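Local structure of SusD superfamily protein (3L22) at residues T77-E80 / N81-W85; L90-N93 / K94-F98; P254-D257 / T258-P261. The protein probably binds sugars at the bacterial outer membrane, like known SusD-family proteins, and can bind zinc ions. All coordinates share one frame; numbering follows the deposited sequence.

Contact 1. Residues T77-E80 / N81-W85; sequences TDAE and NADTW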
# COMPACT_ATOMS: atom_id res chain seq x y z
N THR A 77 -11.48 7.77 18.38
CA THR A 77 -11.78 9.12 17.91
C THR A 77 -10.64 9.77 17.15
O THR A 77 -10.81 10.87 16.72
CB THR A 77 -12.20 10.08 19.02
OG1 THR A 77 -11.08 10.34 19.89
CG2 THR A 77 -13.35 9.50 19.83
N ASP A 78 -9.50 9.10 16.97
CA ASP A 78 -8.38 9.71 16.23
C ASP A 78 -8.77 10.04 14.79
O ASP A 78 -9.43 9.26 14.13
CB ASP A 78 -7.17 8.79 16.22
CG ASP A 78 -6.45 8.74 17.58
OD1 ASP A 78 -6.87 7.96 18.45
OD2 ASP A 78 -5.47 9.50 17.78
N ALA A 79 -8.37 11.22 14.34
CA ALA A 79 -8.71 11.70 12.99
C ALA A 79 -8.33 10.70 11.90
O ALA A 79 -9.10 10.49 10.96
CB ALA A 79 -8.07 13.08 12.72
N GLU A 80 -7.16 10.10 12.01
CA GLU A 80 -6.70 9.19 10.95
C GLU A 80 -7.54 7.90 10.89
O GLU A 80 -7.69 7.30 9.82
CB GLU A 80 -5.20 8.88 11.05
CG GLU A 80 -4.71 8.18 12.32
CD GLU A 80 -4.16 9.17 13.36
OE1 GLU A 80 -4.81 10.23 13.58
OE2 GLU A 80 -3.11 8.87 13.96
N ASN A 81 -8.11 7.50 12.03
CA ASN A 81 -9.00 6.36 12.10
C ASN A 81 -10.37 6.68 11.46
O ASN A 81 -10.81 6.00 10.57
CB ASN A 81 -9.10 5.90 13.57
CG ASN A 81 -9.80 4.54 13.74
OD1 ASN A 81 -10.27 3.92 12.77
ND2 ASN A 81 -9.88 4.09 15.02
N ALA A 82 -11.00 7.77 11.88
CA ALA A 82 -12.26 8.22 11.33
C ALA A 82 -12.15 8.51 9.83
O ALA A 82 -13.02 8.11 9.03
CB ALA A 82 -12.74 9.48 12.08
N ASP A 83 -11.07 9.16 9.43
CA ASP A 83 -10.89 9.50 8.03
C ASP A 83 -10.62 8.29 7.16
O ASP A 83 -11.21 8.18 6.09
CB ASP A 83 -9.77 10.50 7.82
CG ASP A 83 -10.05 11.89 8.45
OD1 ASP A 83 -11.19 12.19 8.88
OD2 ASP A 83 -9.06 12.66 8.54
N THR A 84 -9.75 7.38 7.59
CA THR A 84 -9.48 6.20 6.80
C THR A 84 -10.76 5.41 6.58
O THR A 84 -11.07 5.00 5.46
CB THR A 84 -8.43 5.30 7.48
OG1 THR A 84 -7.20 6.03 7.59
CG2 THR A 84 -8.25 4.00 6.67
N TRP A 85 -11.51 5.22 7.67
CA TRP A 85 -12.79 4.52 7.64
C TRP A 85 -13.80 5.19 6.71
O TRP A 85 -14.31 4.57 5.77
CB TRP A 85 -13.36 4.42 9.06
CG TRP A 85 -14.51 3.49 9.17
CD1 TRP A 85 -15.82 3.79 8.98
CD2 TRP A 85 -14.46 2.08 9.48
NE1 TRP A 85 -16.59 2.67 9.14
CE2 TRP A 85 -15.78 1.61 9.45
CE3 TRP A 85 -13.42 1.18 9.75
CZ2 TRP A 85 -16.11 0.27 9.71
CZ3 TRP A 85 -13.74 -0.13 10.01
CH2 TRP A 85 -15.09 -0.57 10.00
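Thr-84 grips the carbonyl of Glu-80 twice, with Thr-84 N 3.0 Å and Thr-84 OG1 2.6 Å from Glu-80 O. The two donors come in differently. OG1, set beside its own backbone N (chi1 -62°), meets the oxygen nearly head-on at a C=O...OG1 angle of 162°, whereas the amide N stands above the carbonyl plane. Two residues earlier, Asp-78 O takes a straight bond from Ala-82 N at 3.1 Å and a weak one from Asn-81 N. Asp-83 N binds Ala-79 O at 2.8 Å; the carboxylate of Asp-83 merely packs against that oxygen, both being acceptors, with its CG 3.0 Å from Ala-79 O. This is the first turn of helix 79-103. Asp-78 holds the N-cap position without a capping bond; its carboxylate is instead bonded to Gly-75 N and to Asn-68 ND2. Glu-80 reaches Thr-69, and the amide of Asn-81 joins Tyr-135 to the backbone oxygens of Gly-75 and Pro-427. Thr-84 OG1 is also paired with Ser-45 OG. Asp-78 and Glu-80 stand at the N-terminal end of the helix, whose dipole would probably favour their negative charge.

Contact 2. Residues L90-N93 / K94-F98; sequences LAIN and KVNTF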
# COMPACT_ATOMS: atom_id res chain seq x y z
N LEU A 90 -16.61 5.43 1.64
CA LEU A 90 -17.11 6.27 0.56
C LEU A 90 -16.64 5.77 -0.80
O LEU A 90 -17.43 5.66 -1.74
CB LEU A 90 -16.70 7.73 0.70
CG LEU A 90 -17.55 8.63 1.58
CD1 LEU A 90 -16.80 9.99 1.82
CD2 LEU A 90 -19.00 8.82 0.94
N ALA A 91 -15.35 5.51 -0.93
CA ALA A 91 -14.81 4.93 -2.16
C ALA A 91 -15.53 3.59 -2.51
O ALA A 91 -15.92 3.37 -3.65
CB ALA A 91 -13.29 4.73 -2.03
N ILE A 92 -15.71 2.72 -1.51
CA ILE A 92 -16.38 1.43 -1.73
C ILE A 92 -17.79 1.63 -2.23
O ILE A 92 -18.21 0.96 -3.19
CB ILE A 92 -16.30 0.58 -0.46
CG1 ILE A 92 -14.85 0.08 -0.27
CG2 ILE A 92 -17.30 -0.62 -0.46
CD1 ILE A 92 -14.47 -0.27 1.18
N ASN A 93 -18.54 2.54 -1.62
CA ASN A 93 -19.93 2.77 -2.02
C ASN A 93 -20.02 3.37 -3.42
O ASN A 93 -20.92 3.03 -4.17
CB ASN A 93 -20.71 3.63 -1.02
CG ASN A 93 -22.22 3.65 -1.32
OD1 ASN A 93 -22.88 2.59 -1.36
ND2 ASN A 93 -22.78 4.84 -1.56
N LYS A 94 -19.06 4.24 -3.77
CA LYS A 94 -18.95 4.74 -5.14
C LYS A 94 -18.74 3.63 -6.15
O LYS A 94 -19.36 3.66 -7.21
CB LYS A 94 -17.84 5.79 -5.27
CG LYS A 94 -18.24 7.14 -4.68
CD LYS A 94 -17.07 8.15 -4.65
CE LYS A 94 -17.53 9.51 -4.15
NZ LYS A 94 -18.25 10.15 -5.30
N VAL A 95 -17.90 2.65 -5.82
CA VAL A 95 -17.73 1.49 -6.71
C VAL A 95 -19.03 0.67 -6.80
O VAL A 95 -19.48 0.34 -7.87
CB VAL A 95 -16.55 0.57 -6.29
CG1 VAL A 95 -16.62 -0.80 -7.07
CG2 VAL A 95 -15.20 1.28 -6.46
N ASN A 96 -19.67 0.40 -5.67
CA ASN A 96 -20.91 -0.40 -5.64
C ASN A 96 -21.98 0.27 -6.54
O ASN A 96 -22.64 -0.40 -7.34
CB ASN A 96 -21.45 -0.52 -4.21
CG ASN A 96 -20.48 -1.25 -3.25
OD1 ASN A 96 -19.54 -1.86 -3.70
ND2 ASN A 96 -20.73 -1.16 -1.93
N THR A 97 -22.10 1.60 -6.41
CA THR A 97 -23.03 2.40 -7.21
C THR A 97 -22.66 2.45 -8.67
O THR A 97 -23.52 2.24 -9.52
CB THR A 97 -23.14 3.81 -6.64
OG1 THR A 97 -23.41 3.65 -5.25
CG2 THR A 97 -24.29 4.61 -7.33
N PHE A 98 -21.39 2.68 -8.97
CA PHE A 98 -20.89 2.62 -10.33
C PHE A 98 -21.26 1.29 -10.98
O PHE A 98 -21.80 1.30 -12.08
CB PHE A 98 -19.38 2.82 -10.38
CG PHE A 98 -18.77 2.66 -11.76
CD1 PHE A 98 -18.74 3.72 -12.65
CD2 PHE A 98 -18.14 1.48 -12.13
CE1 PHE A 98 -18.17 3.59 -13.90
CE2 PHE A 98 -17.55 1.34 -13.37
CZ PHE A 98 -17.56 2.39 -14.26
O HOH W 1 -21.79 0.71 0.30
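Midway along helix 79-103, Asn-93 and Thr-97 illustrate how a threonine hydroxyl can join its own backbone N-H on the carbonyl oxygen one turn earlier. Thr-97 OG1 lies 2.8 Å and Thr-97 N 2.9 Å from Asn-93 O, and the two donors arrive from opposite faces of the carbonyl plane, the hydroxyl tilted 33° out of it. The side chain of Asn-93 crosses that of Thr-97 obliquely, its ND2 3.9 Å from Thr-97 OG1. With CG swung opposite the backbone N (chi1 -170°), Asn-93 brings its amide to a water, whose oxygen sits 2.7 Å from Asn-93 OD1 and donates a hydrogen bond to it; a weak bond from Asn-96 ND2 completes the bridge. Asn-93 OD1 also accepts from Glu-155 N. The helix touches two neighbours, consistent with the TPR-related, helix-rich architecture of SusD-family proteins: Ile-92 and Val-95 meet helix 113-131, Ala-91 and Lys-94 meet helix 18-33. Asn-96 runs alongside Ile-92, its ND2 3.8 Å from Ile-92 CG2. Its CG beside the backbone N (chi1 -62°) places the amide close to the preceding turn, with Asn-96 OD1 3.2 Å from Ile-92 O. These are two acceptors; Arg-124 NH1 donates a hydrogen bond to OD1, ND2 donates to the backbone oxygens of Arg-151 and Thr-153, and the side chain lies about 7 Å from that of His-174, a zinc-binding residue with no zinc bound in this chain. The methylene chain of Lys-94 passes Leu-90 O, with its CG 3.4 Å from that oxygen.

Contact 3. Residues P254-D257 / T258-P261; sequences PMAD and TNIP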
# COMPACT_ATOMS: atom_id res chain seq x y z
N PRO A 254 -1.93 9.49 -9.42
CA PRO A 254 -1.36 10.71 -9.98
C PRO A 254 -1.94 11.93 -9.31
O PRO A 254 -3.04 11.85 -8.74
CB PRO A 254 -1.81 10.65 -11.44
CG PRO A 254 -3.16 9.96 -11.35
CD PRO A 254 -3.03 8.95 -10.26
N MSE A 255 -1.24 13.04 -9.40
CA MSE A 255 -1.70 14.32 -8.85
C MSE A 255 -1.71 15.35 -9.97
O MSE A 255 -0.90 15.28 -10.90
CB MSE A 255 -0.69 14.79 -7.83
CG MSE A 255 -0.52 13.94 -6.61
SE MSE A 255 -2.11 14.07 -5.51
CE MSE A 255 -1.71 12.60 -4.25
N ALA A 256 -2.58 16.34 -9.81
CA ALA A 256 -2.69 17.47 -10.68
C ALA A 256 -2.93 18.69 -9.81
O ALA A 256 -3.44 18.58 -8.68
CB ALA A 256 -3.85 17.29 -11.70
N ASP A 257 -2.57 19.87 -10.34
CA ASP A 257 -2.64 21.10 -9.56
C ASP A 257 -4.01 21.29 -8.92
O ASP A 257 -4.11 21.81 -7.83
CB ASP A 257 -2.34 22.32 -10.43
CG ASP A 257 -0.89 22.39 -10.92
OD1 ASP A 257 0.04 21.97 -10.21
OD2 ASP A 257 -0.68 22.89 -12.04
N THR A 258 -5.06 20.85 -9.60
CA THR A 258 -6.40 21.08 -9.16
C THR A 258 -6.93 19.99 -8.22
O THR A 258 -8.08 20.03 -7.85
CB THR A 258 -7.32 21.15 -10.42
OG1 THR A 258 -7.24 19.90 -11.13
CG2 THR A 258 -6.91 22.34 -11.33
N ASN A 259 -6.14 18.98 -7.86
CA ASN A 259 -6.65 17.92 -6.97
C ASN A 259 -5.64 17.46 -5.93
O ASN A 259 -5.80 16.39 -5.35
CB ASN A 259 -7.20 16.73 -7.79
CG ASN A 259 -6.09 15.94 -8.57
OD1 ASN A 259 -4.98 15.72 -8.07
ND2 ASN A 259 -6.42 15.50 -9.76
N ILE A 260 -4.59 18.26 -5.71
CA ILE A 260 -3.59 17.94 -4.68
C ILE A 260 -4.22 17.92 -3.27
O ILE A 260 -5.26 18.56 -3.04
CB ILE A 260 -2.37 18.87 -4.72
CG1 ILE A 260 -2.82 20.36 -4.71
CG2 ILE A 260 -1.47 18.54 -5.92
CD1 ILE A 260 -1.77 21.37 -4.28
N PRO A 261 -3.58 17.23 -2.31
CA PRO A 261 -4.14 17.24 -0.97
C PRO A 261 -4.04 18.60 -0.29
O PRO A 261 -3.20 19.41 -0.62
CB PRO A 261 -3.29 16.21 -0.22
CG PRO A 261 -2.66 15.31 -1.28
CD PRO A 261 -2.43 16.32 -2.40
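Asn-259 turns its side-chain amide back toward the backbone of Ala-256, and the two residues bond in both directions. Asn-259 N lies 2.8 Å from Ala-256 O, while Ala-256 N donates to Asn-259 OD1 at 3.0 Å; each donor stands above the plane of the carbonyl it uses. The fold of the side chain follows from its first torsion: CG sits between the backbone N and the carbonyl carbon (chi1 68°), which returns OD1 to the chain and sets ND2 3.7 Å from the methyl CB of Ala-256. Asp-257 and Thr-258 take the corner angles of a type I beta turn, closed by the bond from Asn-259 N, in the loop between strand 249-253 and helix 267-271. Beyond the corner, Ile-260 brings CG2 to 3.4 Å from Ala-256 O and rests CG1 near Asp-257 O. The selenomethionine Met-255 is bent at chi2 (-70°), and its side chain crosses that of Pro-261 at about a right angle, SE 3.9 Å from Pro-261 CD, with CE near CG. Lys-33 adds a weak bond to Asn-259 OD1, and Asn-34 takes the backbone oxygen of Asn-259 and packs against Met-255 and Pro-261.

From the N terminus, the three contacts follow in series; none encloses or crosses another, and each joins neighbours in sequence. Contact 1 starts helix 79-103, meeting parts near 45, 66-75 and 135 as well as the C-terminal helix 430-435. Contact 2 lies further along the same helix, its centre about 19 Å from that of contact 1, between helices 18-33 and 113-131. Contact 3 comes later and closes a tight turn after strand 249-253, its centre about 21 Å from that of contact 2. Contacts 2 and 3 do not touch, but helix 18-33 relates them: it packs on 90-98, while Lys-33 at its C-terminal end (a weak bond) and Asn-34 just after it meet 254-261.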